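Local coordinates for Arf-GAP with coiled-coil, ANK repeat and PH domain-containing protein 2 (Homo sapiens, PDB 6IF3), which activates GTP hydrolysis by the small GTPase ARF6 and needs its ankyrin repeats, the part held in this chain, to interact with RAB35, at residues A[51-56]-A[83-88]; A[72-77]-A[104-109]; A[89-94]-A[162-167]; A[113-118]-A[125-130]; A[134-139]-A[152-157]. All blocks are in the same frame, centred on the assembly; numbering follows the deposited sequence.

Following the chain from its N terminus, interaction 1 closes the first loop, laying the helix ending at residue 55 in ANK 1 beside helix 81-88 of ANK 2. Interaction 2 crosses it: it opens at 72-77, inside that loop, and closes at 104-109, joining the loops that precede successive repeat helices. Interaction 3 opens at 89-94, crossing interaction 2, and closes only at 162-167, where the chain beyond the repeats returns to ANK 2. Interactions 4 and 5 are nested inside this long loop, one after the other, and both use helix 124-141: interaction 4 pairs it with helix 114-120 within ANK 3, while interaction 5 fastens residues 152-157 near its C-terminal end.

Interaction 1 (A[51-56]-A[83-88]); sequences QAVLGG and HHATVL
Val53 and Leu54 of helix 48-55 meet Leu88 and the backbone of helix 81-88, where the first helices of two consecutive ankyrin repeats stack side by side. The short helical segments run nearly parallel, 12° apart, with axes 9.3 Å from each other. Val53 has the most surface buried by the contact. With CG1 anti to the backbone N (chi1 168°), this methyl reaches straight across and rests on the opposite backbone, 3.5 Å from Ala85 N. It also lies against two CB atoms, that of His84 and, 3.9 Å away, that of Ala85. On the outer flank Leu54 and Leu88 touch by single methyls, Leu54 CD2 to Leu88 CD1 at 3.6 Å, their side chains meeting at a slant. Leu88 CD1 leans further over the neighbouring helix, ending 4.0 Å from Leu54 CA. Gln93 and Phe97 of helix 91-99 also pack on Val53. Of the His84 side chain it is CB that meets Val53; its NE2 is bonded to Asp75. One valine methyl rests on helix backbone and two leucine methyls meet each other, so the two repeats are held here by close apolar fit and burial, without directional bonds.

Interaction 2 (A[72-77]-A[104-109]); sequences NQRDVQ and QHATDE
Arg74 reaches over to Thr107 and Ala106 where the finger-like loops of neighbouring ankyrin repeats lie alongside each other. Its NH1 donates to Thr107 O at 2.8 Å. The oxygen lies almost in the guanidinium plane, yet seen from the acceptor the donor stands above the carbonyl plane, so the bond does not follow a lone pair. The methyl of Ala106 covers one face of the same guanidinium, its CB 3.5 Å from Arg74 NH2. Further along both loops, they are joined backbone to backbone: Glu109 N donates to Gln77 O over 2.9 Å, nearly straight at 167°. That oxygen is also flanked by methylene carbons, Asp108 CB at 3.4 Å and Glu109 CB at 3.5 Å, so it is closely packed as well as bonded.

The second shell fixes both loops. The Arg74 side chain runs extended from CG to NE, which carries the guanidinium across the gap, and NH1 is held a second time by Gly78 O. Two buried aspartates, 33 residues apart and so at equivalent places in successive repeats, brace the turns. Asp75 bonds Arg79 N with OD1 and His84 NE2 with OD2, while Asp108 accepts from Lys112 N and forms a salt bridge with Arg79. Both have CG between the backbone N and carbonyl carbon (chi1 62° in Asp75), which brings OD1 back to N-H groups of its own loop. There Asp75 OD1 takes a further, weak bond from Gln77 N at 3.0 Å.

Interaction 3 (A[89-94]-A[162-167]); sequences GHTGQV and SQMASN
Thr91 and Gly92 open the second helix of ANK 2, and the returning chain at Ala165-Ser166 lies across that helix start, just after a Schellman motif closed by Gly89. The tight part is made by Thr91 and Gly92. Gly92 N donates to Ser166 O at 3.1 Å in an almost straight bond of 169°, so an acceptor from the C-terminal chain serves the first turn of helix 91-99. The helix end would probably polarise that carbonyl further. The absence of a side chain at Gly92 probably helps, since a CB would fall very near Ser166 OG as that hydroxyl is placed. Beside it, Thr91 CB presses against Ala165 O at 3.4 Å. Thr91 CG2, anti to the backbone N with OG1 at chi1 -51°, points to the sulfur of Met164, SD lying 3.8 Å away with the side chains crossing at about a right angle. Leu129 of helix 124-141 packs on both Thr91 and Met164, and an apolar side chain of another protein chain also packs on Met164.

Ala165, Ser166 and Asn167 form the exposed side, where direct packing gives way to water. One water accepts from Thr91 OG1 and donates to Ala165 O, bridging the segments through two short bonds. A second water donates to Ser166 O at 2.8 Å and accepts from Gln93 N, so Ser166 O has both a backbone and a water partner. Asn167 adds little with its amide; its CA instead makes a C-H...O contact to Gly89 O, 3.4 Å long.

Interaction 4 (A[113-118]-A[125-130]); sequences DPLSIA and DIVTLL
Leu130 and Ala118 interlock where the two helices of ANK 3 pack as an antiparallel helix-turn-helix, the unit from which an ankyrin domain is built. Their short segments run at 153° with axes 9.2 Å apart. The chief bump is Leu130 CD1. It drops into a shallow hollow of helix 114-120 floored by backbone, 3.6 Å from Leu115 CA, and walled by Pro114 CB and Ala118 CB. In return, the small methyl of Ala118 fills the notch between side chains of helix 124-141. Val127 CG2 comes up to Ala118 CB at 3.5 Å, Ile126 CG2 lies 4.0 Å from that CB, and Leu130 CD1 bounds it on a third side. Leu115 closes the outer margin: with CG anti to the backbone N (chi1 -180°) its branch swings toward the other helix, and CD1 meets Val127 CG1 at 4.0 Å. The start of helix 114-120 is fixed separately by Asp113 at the N-cap, whose OD1 accepts from Ser116 N at 2.8 Å. Beyond the pair, Leu82 and Thr86 of helix 81-88 pack on Pro114, and an apolar side chain of another protein chain packs on Val127. Every side-chain atom meeting across the two segments is carbon, so shape governs the fit: the small alanine methyl sits between Ile126, Val127 and Leu130, and burial of these branched side chains holds the helices together.

Interaction 5 (A[134-139]-A[152-157]); sequences RMNEEM and ETYQDI
The C-terminal half of helix 124-141, the second helix of ANK 3, is flanked by the chain returning toward helix 157-161, and Asn136 ties the two together. Its side-chain amide grips the backbone of one residue twice: OD1 accepts from Gln155 N at 2.8 Å and ND2 donates to Gln155 O at 3.0 Å. Both bonds lie in their carbonyl planes on lone pairs, so the rotation of the amide about its CB-CG bond is fixed and its O and N ends are set. Tyr154 adds its ring, CE1 approaching Asn136 ND2 to 3.7 Å. A water donates to Asn136 OD1 and Thr153 O, giving that amide oxygen a second donor. Replacing Asn136 by a leucine would probably leave both the N-H and the C=O of Gln155 without their mates and let the returning chain shift from the helix. Met139 folds back, bent at chi2 and chi3 (-61° and -72°), to set CE 3.6 Å from Thr153 CG2, while Met135 SD lies 3.9 Å from Gln155 CG. Aromatic side chains of another protein chain pack on Met135 and on Thr153. This is a bidentate asparagine-to-backbone pairing, by which a helix of the ankyrin stack holds an extended segment of chain alongside it.

Interaction 1 (A[51-56]-A[83-88])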
# COMPACT_ATOMS: atom_id res chain seq x y z
N GLN A 51 -11.16 -24.18 2.81
CA GLN A 51 -12.59 -24.19 3.11
C GLN A 51 -12.98 -23.08 4.08
O GLN A 51 -14.07 -22.52 3.97
CB GLN A 51 -13.02 -25.56 3.67
CG GLN A 51 -12.99 -26.64 2.55
CD GLN A 51 -13.97 -26.34 1.43
OE1 GLN A 51 -15.14 -26.08 1.69
NE2 GLN A 51 -13.50 -26.36 0.21
N ALA A 52 -12.10 -22.78 5.04
CA ALA A 52 -12.37 -21.71 6.01
C ALA A 52 -12.45 -20.37 5.31
O ALA A 52 -13.31 -19.53 5.61
CB ALA A 52 -11.31 -21.68 7.09
N VAL A 53 -11.57 -20.20 4.32
CA VAL A 53 -11.58 -18.96 3.53
C VAL A 53 -12.90 -18.84 2.76
O VAL A 53 -13.62 -17.83 2.84
CB VAL A 53 -10.39 -18.92 2.57
CG1 VAL A 53 -10.58 -17.76 1.53
CG2 VAL A 53 -9.08 -18.76 3.36
N LEU A 54 -13.25 -19.90 2.04
CA LEU A 54 -14.48 -19.90 1.25
C LEU A 54 -15.73 -19.66 2.10
O LEU A 54 -16.71 -19.04 1.64
CB LEU A 54 -14.63 -21.21 0.49
CG LEU A 54 -13.56 -21.55 -0.56
CD1 LEU A 54 -13.81 -22.94 -1.14
CD2 LEU A 54 -13.53 -20.53 -1.68
N GLY A 55 -15.72 -20.20 3.34
CA GLY A 55 -16.85 -20.06 4.26
C GLY A 55 -17.00 -18.65 4.83
O GLY A 55 -18.06 -18.28 5.35
N GLY A 56 -15.92 -17.89 4.72
CA GLY A 56 -15.92 -16.48 5.10
C GLY A 56 -15.61 -16.10 6.54
O GLY A 56 -15.58 -14.91 6.87
N HIS A 83 -4.37 -16.44 -1.78
CA HIS A 83 -4.95 -16.29 -3.13
C HIS A 83 -6.47 -16.29 -3.08
O HIS A 83 -7.14 -15.40 -3.60
CB HIS A 83 -4.50 -17.44 -4.08
CG HIS A 83 -5.29 -17.49 -5.37
ND1 HIS A 83 -4.80 -17.02 -6.57
CD2 HIS A 83 -6.54 -17.95 -5.63
CE1 HIS A 83 -5.70 -17.19 -7.52
NE2 HIS A 83 -6.77 -17.75 -6.97
N HIS A 84 -7.04 -17.29 -2.43
CA HIS A 84 -8.49 -17.38 -2.39
C HIS A 84 -9.15 -16.25 -1.63
O HIS A 84 -10.21 -15.77 -2.05
CB HIS A 84 -8.91 -18.74 -1.77
CG HIS A 84 -8.65 -19.91 -2.67
ND1 HIS A 84 -9.35 -20.12 -3.84
CD2 HIS A 84 -7.75 -20.92 -2.58
CE1 HIS A 84 -8.91 -21.22 -4.43
NE2 HIS A 84 -7.94 -21.72 -3.68
N ALA A 85 -8.55 -15.82 -0.52
CA ALA A 85 -9.12 -14.71 0.23
C ALA A 85 -9.09 -13.43 -0.59
O ALA A 85 -10.01 -12.60 -0.54
CB ALA A 85 -8.37 -14.51 1.52
N THR A 86 -8.01 -13.26 -1.37
CA THR A 86 -7.90 -12.09 -2.25
C THR A 86 -8.98 -12.10 -3.33
O THR A 86 -9.65 -11.10 -3.56
CB THR A 86 -6.50 -12.02 -2.88
OG1 THR A 86 -5.55 -11.88 -1.82
CG2 THR A 86 -6.37 -10.80 -3.83
N VAL A 87 -9.12 -13.22 -4.03
CA VAL A 87 -10.15 -13.36 -5.06
C VAL A 87 -11.55 -13.07 -4.51
O VAL A 87 -12.33 -12.36 -5.15
CB VAL A 87 -10.11 -14.76 -5.66
CG1 VAL A 87 -11.32 -15.01 -6.56
CG2 VAL A 87 -8.79 -14.92 -6.46
N LEU A 88 -11.85 -13.55 -3.29
CA LEU A 88 -13.21 -13.37 -2.75
C LEU A 88 -13.42 -12.01 -2.07
O LEU A 88 -14.54 -11.66 -1.71
CB LEU A 88 -13.52 -14.49 -1.77
CG LEU A 88 -13.56 -15.86 -2.45
CD1 LEU A 88 -13.81 -16.91 -1.39
CD2 LEU A 88 -14.65 -15.95 -3.51

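Interaction 2 (A[72-77]-A[104-109])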
# COMPACT_ATOMS: atom_id res chain seq x y z
N ASN A 72 0.42 -21.53 3.80
CA ASN A 72 0.76 -21.40 2.38
C ASN A 72 0.29 -22.58 1.52
O ASN A 72 0.49 -22.53 0.30
CB ASN A 72 2.27 -21.27 2.22
CG ASN A 72 2.80 -19.96 2.70
OD1 ASN A 72 2.18 -18.92 2.49
ND2 ASN A 72 3.95 -19.99 3.34
N GLN A 73 -0.25 -23.64 2.12
CA GLN A 73 -0.46 -24.88 1.36
C GLN A 73 -1.47 -24.64 0.26
O GLN A 73 -2.57 -24.09 0.50
CB GLN A 73 -0.93 -26.02 2.27
CG GLN A 73 -1.07 -27.35 1.51
CD GLN A 73 -1.41 -28.47 2.44
OE1 GLN A 73 -0.94 -28.49 3.59
NE2 GLN A 73 -2.25 -29.39 1.99
N ARG A 74 -1.13 -25.09 -0.94
CA ARG A 74 -1.91 -24.81 -2.14
C ARG A 74 -2.83 -25.93 -2.56
O ARG A 74 -2.52 -27.12 -2.35
CB ARG A 74 -0.96 -24.51 -3.32
CG ARG A 74 0.14 -23.49 -3.02
CD ARG A 74 1.22 -23.60 -4.05
NE ARG A 74 2.40 -22.76 -3.85
CZ ARG A 74 2.73 -21.75 -4.67
NH1 ARG A 74 1.92 -21.45 -5.67
NH2 ARG A 74 3.88 -21.08 -4.51
N ASP A 75 -3.92 -25.55 -3.23
CA ASP A 75 -4.71 -26.55 -3.98
C ASP A 75 -3.98 -26.96 -5.27
O ASP A 75 -2.85 -26.49 -5.54
CB ASP A 75 -6.14 -26.05 -4.28
CG ASP A 75 -6.18 -24.82 -5.16
OD1 ASP A 75 -5.23 -24.59 -5.94
OD2 ASP A 75 -7.21 -24.09 -5.10
N VAL A 76 -4.60 -27.84 -6.06
CA VAL A 76 -3.91 -28.41 -7.19
C VAL A 76 -3.69 -27.39 -8.32
O VAL A 76 -2.87 -27.62 -9.20
CB VAL A 76 -4.64 -29.70 -7.69
CG1 VAL A 76 -5.84 -29.39 -8.56
CG2 VAL A 76 -3.67 -30.67 -8.41
N GLN A 77 -4.39 -26.25 -8.24
CA GLN A 77 -4.19 -25.14 -9.18
C GLN A 77 -3.11 -24.17 -8.68
O GLN A 77 -2.89 -23.12 -9.29
CB GLN A 77 -5.50 -24.38 -9.40
CG GLN A 77 -6.47 -25.11 -10.36
CD GLN A 77 -7.28 -26.20 -9.66
OE1 GLN A 77 -7.58 -26.10 -8.47
NE2 GLN A 77 -7.64 -27.25 -10.42
N GLN A 104 3.07 -13.85 -0.03
CA GLN A 104 2.24 -13.14 -0.99
C GLN A 104 2.88 -13.10 -2.36
O GLN A 104 2.29 -12.59 -3.31
CB GLN A 104 1.93 -11.74 -0.51
CG GLN A 104 3.11 -10.76 -0.55
CD GLN A 104 2.61 -9.34 -0.49
OE1 GLN A 104 2.10 -8.80 -1.48
NE2 GLN A 104 2.72 -8.74 0.68
N HIS A 105 4.09 -13.62 -2.47
CA HIS A 105 4.79 -13.67 -3.76
C HIS A 105 4.42 -14.93 -4.56
O HIS A 105 4.70 -15.01 -5.76
CB HIS A 105 6.29 -13.57 -3.53
CG HIS A 105 6.67 -12.31 -2.81
ND1 HIS A 105 6.84 -11.11 -3.47
CD2 HIS A 105 6.79 -12.04 -1.49
CE1 HIS A 105 7.11 -10.17 -2.58
NE2 HIS A 105 7.09 -10.71 -1.38
N ALA A 106 3.79 -15.89 -3.88
CA ALA A 106 3.36 -17.14 -4.52
C ALA A 106 2.47 -16.86 -5.73
O ALA A 106 1.54 -16.04 -5.64
CB ALA A 106 2.61 -18.03 -3.51
N THR A 107 2.76 -17.49 -6.86
CA THR A 107 1.84 -17.41 -8.00
C THR A 107 1.18 -18.74 -8.24
O THR A 107 1.77 -19.79 -7.98
CB THR A 107 2.53 -16.98 -9.30
OG1 THR A 107 3.57 -17.92 -9.64
CG2 THR A 107 3.14 -15.59 -9.18
N ASP A 108 -0.05 -18.72 -8.74
CA ASP A 108 -0.74 -19.97 -9.00
C ASP A 108 -0.24 -20.54 -10.35
O ASP A 108 0.71 -20.04 -10.95
CB ASP A 108 -2.26 -19.80 -8.97
CG ASP A 108 -2.80 -18.90 -10.08
OD1 ASP A 108 -2.04 -18.43 -10.97
OD2 ASP A 108 -4.05 -18.69 -10.11
N GLU A 109 -0.86 -21.63 -10.80
CA GLU A 109 -0.41 -22.27 -12.04
C GLU A 109 -0.65 -21.40 -13.28
O GLU A 109 -0.06 -21.63 -14.33
CB GLU A 109 -1.07 -23.63 -12.22
CG GLU A 109 -0.46 -24.74 -11.33
CD GLU A 109 1.02 -25.05 -11.65
OE1 GLU A 109 1.41 -25.06 -12.83
OE2 GLU A 109 1.81 -25.24 -10.71

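Interaction 3 (A[89-94]-A[162-167])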
# COMPACT_ATOMS: atom_id res chain seq x y z
N GLY A 89 -12.35 -11.22 -1.92
CA GLY A 89 -12.46 -9.88 -1.33
C GLY A 89 -12.53 -9.93 0.19
O GLY A 89 -13.03 -9.02 0.83
N HIS A 90 -12.04 -11.03 0.76
CA HIS A 90 -12.04 -11.21 2.22
C HIS A 90 -10.89 -10.48 2.90
O HIS A 90 -9.84 -11.07 3.27
CB HIS A 90 -11.99 -12.69 2.56
CG HIS A 90 -13.23 -13.42 2.15
ND1 HIS A 90 -13.37 -14.79 2.26
CD2 HIS A 90 -14.40 -12.96 1.62
CE1 HIS A 90 -14.57 -15.14 1.84
NE2 HIS A 90 -15.21 -14.06 1.44
N THR A 91 -11.08 -9.17 3.07
CA THR A 91 -10.04 -8.28 3.57
C THR A 91 -9.49 -8.71 4.94
O THR A 91 -8.27 -8.71 5.16
CB THR A 91 -10.56 -6.86 3.66
OG1 THR A 91 -11.16 -6.47 2.41
CG2 THR A 91 -9.42 -5.91 3.97
N GLY A 92 -10.38 -9.13 5.83
CA GLY A 92 -9.93 -9.52 7.17
C GLY A 92 -9.05 -10.77 7.13
O GLY A 92 -8.04 -10.82 7.83
N GLN A 93 -9.44 -11.75 6.33
CA GLN A 93 -8.61 -12.94 6.16
C GLN A 93 -7.28 -12.61 5.51
O GLN A 93 -6.26 -13.19 5.89
CB GLN A 93 -9.34 -14.01 5.34
CG GLN A 93 -10.55 -14.59 6.07
CD GLN A 93 -11.37 -15.51 5.17
OE1 GLN A 93 -11.16 -15.56 3.95
NE2 GLN A 93 -12.30 -16.25 5.77
N VAL A 94 -7.26 -11.68 4.55
CA VAL A 94 -5.98 -11.24 3.95
C VAL A 94 -5.06 -10.66 5.05
O VAL A 94 -3.88 -10.97 5.15
CB VAL A 94 -6.23 -10.20 2.83
CG1 VAL A 94 -4.91 -9.49 2.41
CG2 VAL A 94 -6.86 -10.90 1.62
N SER A 162 -8.29 -2.03 10.62
CA SER A 162 -9.34 -1.92 11.64
C SER A 162 -10.55 -1.07 11.22
O SER A 162 -11.64 -1.28 11.74
CB SER A 162 -8.77 -1.39 12.98
OG SER A 162 -8.36 -0.03 12.93
N GLN A 163 -10.39 -0.15 10.27
CA GLN A 163 -11.56 0.64 9.84
C GLN A 163 -11.98 0.32 8.41
O GLN A 163 -12.89 0.98 7.88
CB GLN A 163 -11.29 2.14 9.99
CG GLN A 163 -11.04 2.60 11.41
CD GLN A 163 -12.28 2.59 12.33
OE1 GLN A 163 -13.32 2.01 12.02
NE2 GLN A 163 -12.15 3.24 13.47
N MET A 164 -11.35 -0.69 7.81
CA MET A 164 -11.79 -1.24 6.51
C MET A 164 -12.95 -2.23 6.67
O MET A 164 -13.09 -2.87 7.72
CB MET A 164 -10.66 -1.98 5.82
CG MET A 164 -9.37 -1.23 5.62
SD MET A 164 -8.22 -2.40 4.87
CE MET A 164 -6.81 -1.33 4.57
N ALA A 165 -13.74 -2.40 5.62
CA ALA A 165 -14.75 -3.46 5.61
C ALA A 165 -14.07 -4.83 5.63
O ALA A 165 -13.07 -5.04 4.94
CB ALA A 165 -15.65 -3.33 4.40
N SER A 166 -14.61 -5.75 6.42
CA SER A 166 -13.98 -7.06 6.59
C SER A 166 -14.11 -7.91 5.31
O SER A 166 -13.37 -8.88 5.12
CB SER A 166 -14.59 -7.79 7.79
OG SER A 166 -13.83 -8.92 8.17
N ASN A 167 -15.05 -7.53 4.45
CA ASN A 167 -15.36 -8.25 3.22
C ASN A 167 -16.19 -7.40 2.27
O ASN A 167 -16.60 -6.29 2.61
CB ASN A 167 -16.12 -9.55 3.53
CG ASN A 167 -17.50 -9.28 4.12
OD1 ASN A 167 -17.63 -9.01 5.32
ND2 ASN A 167 -18.52 -9.33 3.28
O HOH W 1 -12.35 -4.13 2.58
O HOH W 2 -12.46 -11.45 5.87

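Interaction 4 (A[113-118]-A[125-130])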
# COMPACT_ATOMS: atom_id res chain seq x y z
N ASP A 113 -0.22 -13.65 -8.87
CA ASP A 113 -0.06 -13.49 -7.43
C ASP A 113 -1.21 -12.66 -6.85
O ASP A 113 -1.98 -12.05 -7.60
CB ASP A 113 1.34 -12.89 -7.06
CG ASP A 113 1.59 -11.50 -7.55
OD1 ASP A 113 0.68 -10.76 -7.96
OD2 ASP A 113 2.80 -11.14 -7.50
N PRO A 114 -1.32 -12.63 -5.51
CA PRO A 114 -2.44 -11.92 -4.91
C PRO A 114 -2.47 -10.46 -5.27
O PRO A 114 -3.55 -9.93 -5.51
CB PRO A 114 -2.19 -12.11 -3.42
CG PRO A 114 -1.66 -13.50 -3.35
CD PRO A 114 -0.70 -13.56 -4.55
N LEU A 115 -1.30 -9.82 -5.35
CA LEU A 115 -1.30 -8.39 -5.69
C LEU A 115 -1.86 -8.16 -7.11
O LEU A 115 -2.66 -7.24 -7.30
CB LEU A 115 0.12 -7.79 -5.61
CG LEU A 115 0.20 -6.29 -5.96
CD1 LEU A 115 -0.63 -5.43 -4.98
CD2 LEU A 115 1.68 -5.84 -6.02
N SER A 116 -1.48 -8.99 -8.08
CA SER A 116 -1.96 -8.77 -9.45
C SER A 116 -3.49 -8.91 -9.47
O SER A 116 -4.18 -8.18 -10.16
CB SER A 116 -1.30 -9.73 -10.44
OG SER A 116 -1.76 -11.06 -10.30
N ILE A 117 -4.00 -9.86 -8.71
CA ILE A 117 -5.45 -10.10 -8.63
C ILE A 117 -6.16 -8.88 -8.02
O ILE A 117 -7.12 -8.37 -8.59
CB ILE A 117 -5.71 -11.38 -7.83
CG1 ILE A 117 -5.15 -12.55 -8.63
CG2 ILE A 117 -7.21 -11.56 -7.53
CD1 ILE A 117 -5.14 -13.84 -7.85
N ALA A 118 -5.66 -8.43 -6.87
CA ALA A 118 -6.22 -7.24 -6.20
C ALA A 118 -6.16 -5.97 -7.04
O ALA A 118 -7.10 -5.18 -7.01
CB ALA A 118 -5.50 -7.05 -4.85
N ASP A 125 -8.52 -1.58 -0.61
CA ASP A 125 -8.18 -2.05 0.72
C ASP A 125 -7.21 -3.22 0.66
O ASP A 125 -6.24 -3.27 1.43
CB ASP A 125 -9.44 -2.47 1.50
CG ASP A 125 -10.26 -1.29 1.97
OD1 ASP A 125 -9.76 -0.14 1.92
OD2 ASP A 125 -11.40 -1.49 2.44
N ILE A 126 -7.46 -4.19 -0.23
CA ILE A 126 -6.59 -5.35 -0.23
C ILE A 126 -5.25 -4.99 -0.87
O ILE A 126 -4.21 -5.47 -0.42
CB ILE A 126 -7.26 -6.56 -0.92
CG1 ILE A 126 -8.44 -7.02 -0.05
CG2 ILE A 126 -6.27 -7.73 -1.02
CD1 ILE A 126 -9.13 -8.32 -0.51
N VAL A 127 -5.24 -4.14 -1.89
CA VAL A 127 -3.95 -3.72 -2.44
C VAL A 127 -3.14 -3.02 -1.34
O VAL A 127 -1.92 -3.23 -1.22
CB VAL A 127 -4.11 -2.80 -3.66
CG1 VAL A 127 -2.80 -2.16 -4.04
CG2 VAL A 127 -4.71 -3.59 -4.85
N THR A 128 -3.80 -2.17 -0.57
CA THR A 128 -3.12 -1.44 0.51
C THR A 128 -2.48 -2.40 1.54
O THR A 128 -1.29 -2.24 1.88
CB THR A 128 -4.08 -0.50 1.23
OG1 THR A 128 -4.48 0.53 0.30
CG2 THR A 128 -3.40 0.18 2.46
N LEU A 129 -3.21 -3.41 1.98
CA LEU A 129 -2.65 -4.40 2.93
C LEU A 129 -1.46 -5.15 2.30
O LEU A 129 -0.43 -5.34 2.97
CB LEU A 129 -3.70 -5.42 3.38
CG LEU A 129 -4.89 -4.83 4.16
CD1 LEU A 129 -5.83 -6.00 4.54
CD2 LEU A 129 -4.43 -4.09 5.43
N LEU A 130 -1.60 -5.59 1.06
CA LEU A 130 -0.52 -6.33 0.39
C LEU A 130 0.70 -5.44 0.23
O LEU A 130 1.82 -5.89 0.49
CB LEU A 130 -0.97 -6.85 -0.99
CG LEU A 130 -2.01 -7.97 -0.94
CD1 LEU A 130 -2.61 -8.25 -2.33
CD2 LEU A 130 -1.39 -9.27 -0.43

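Interaction 5 (A[134-139]-A[152-157])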
# COMPACT_ATOMS: atom_id res chain seq x y z
N ARG A 134 4.44 -5.72 2.03
CA ARG A 134 5.67 -5.72 1.25
C ARG A 134 6.65 -4.67 1.77
O ARG A 134 7.84 -4.91 1.82
CB ARG A 134 5.40 -5.47 -0.24
CG ARG A 134 4.64 -6.61 -0.91
CD ARG A 134 4.77 -6.61 -2.45
NE ARG A 134 4.03 -7.71 -3.07
CZ ARG A 134 4.27 -8.18 -4.29
NH1 ARG A 134 5.26 -7.67 -5.02
NH2 ARG A 134 3.55 -9.18 -4.77
N MET A 135 6.14 -3.49 2.13
CA MET A 135 7.00 -2.45 2.68
C MET A 135 7.71 -2.97 3.95
O MET A 135 8.91 -2.73 4.13
CB MET A 135 6.16 -1.20 2.98
CG MET A 135 6.99 -0.01 3.43
SD MET A 135 5.95 1.39 3.90
CE MET A 135 5.38 1.96 2.32
N ASN A 136 6.97 -3.67 4.80
CA ASN A 136 7.56 -4.30 5.98
C ASN A 136 8.63 -5.32 5.59
O ASN A 136 9.67 -5.39 6.23
CB ASN A 136 6.49 -4.98 6.83
CG ASN A 136 5.68 -3.97 7.62
OD1 ASN A 136 6.05 -2.80 7.72
ND2 ASN A 136 4.58 -4.43 8.22
N GLU A 137 8.36 -6.09 4.54
CA GLU A 137 9.37 -7.05 4.05
C GLU A 137 10.64 -6.32 3.64
O GLU A 137 11.76 -6.72 3.99
CB GLU A 137 8.84 -7.85 2.87
CG GLU A 137 7.65 -8.74 3.18
CD GLU A 137 7.23 -9.58 1.98
OE1 GLU A 137 7.91 -9.51 0.93
OE2 GLU A 137 6.25 -10.35 2.10
N GLU A 138 10.47 -5.23 2.91
CA GLU A 138 11.64 -4.49 2.42
C GLU A 138 12.40 -3.80 3.56
O GLU A 138 13.65 -3.72 3.54
CB GLU A 138 11.22 -3.43 1.39
CG GLU A 138 10.74 -4.00 0.07
CD GLU A 138 10.68 -2.93 -1.02
OE1 GLU A 138 11.39 -1.91 -0.89
OE2 GLU A 138 9.92 -3.12 -1.99
N MET A 139 11.68 -3.27 4.53
CA MET A 139 12.29 -2.66 5.70
C MET A 139 13.10 -3.68 6.49
O MET A 139 14.19 -3.37 7.00
CB MET A 139 11.24 -2.00 6.61
CG MET A 139 10.61 -0.72 6.03
SD MET A 139 11.74 0.67 5.70
CE MET A 139 12.10 1.19 7.37
N GLU A 152 8.62 2.89 13.82
CA GLU A 152 8.87 3.73 12.64
C GLU A 152 9.17 2.91 11.38
O GLU A 152 8.84 3.33 10.27
CB GLU A 152 10.03 4.69 12.91
N THR A 153 9.79 1.74 11.58
CA THR A 153 10.15 0.87 10.46
C THR A 153 9.08 -0.16 10.15
O THR A 153 9.16 -0.87 9.15
CB THR A 153 11.46 0.10 10.75
OG1 THR A 153 11.31 -0.68 11.94
CG2 THR A 153 12.65 1.06 10.90
N TYR A 154 8.07 -0.25 11.01
CA TYR A 154 7.13 -1.36 10.93
C TYR A 154 5.67 -0.90 10.84
O TYR A 154 5.13 -0.38 11.81
CB TYR A 154 7.35 -2.26 12.15
CG TYR A 154 6.37 -3.39 12.27
CD1 TYR A 154 6.50 -4.54 11.49
CD2 TYR A 154 5.29 -3.30 13.15
CE1 TYR A 154 5.60 -5.58 11.61
CE2 TYR A 154 4.38 -4.33 13.26
CZ TYR A 154 4.54 -5.47 12.49
OH TYR A 154 3.63 -6.49 12.62
N GLN A 155 5.05 -1.10 9.68
CA GLN A 155 3.65 -0.74 9.48
C GLN A 155 2.73 -1.66 10.25
O GLN A 155 2.82 -2.87 10.13
CB GLN A 155 3.26 -0.79 7.99
CG GLN A 155 4.12 0.03 7.07
CD GLN A 155 4.20 1.46 7.51
OE1 GLN A 155 3.19 2.08 7.86
NE2 GLN A 155 5.42 1.98 7.57
N ASP A 156 1.84 -1.08 11.05
CA ASP A 156 0.84 -1.84 11.80
C ASP A 156 -0.36 -2.11 10.88
O ASP A 156 -1.31 -1.30 10.82
CB ASP A 156 0.43 -1.02 13.02
CG ASP A 156 -0.52 -1.76 13.97
OD1 ASP A 156 -1.11 -2.80 13.59
OD2 ASP A 156 -0.66 -1.28 15.13
N ILE A 157 -0.36 -3.22 10.13
CA ILE A 157 -1.41 -3.34 9.11
C ILE A 157 -2.74 -3.71 9.78
O ILE A 157 -3.80 -3.51 9.17
CB ILE A 157 -1.04 -4.34 8.00
CG1 ILE A 157 -0.86 -5.74 8.58
CG2 ILE A 157 0.23 -3.87 7.25
CD1 ILE A 157 -0.81 -6.82 7.48
O HOH W 3 7.49 -0.64 6.99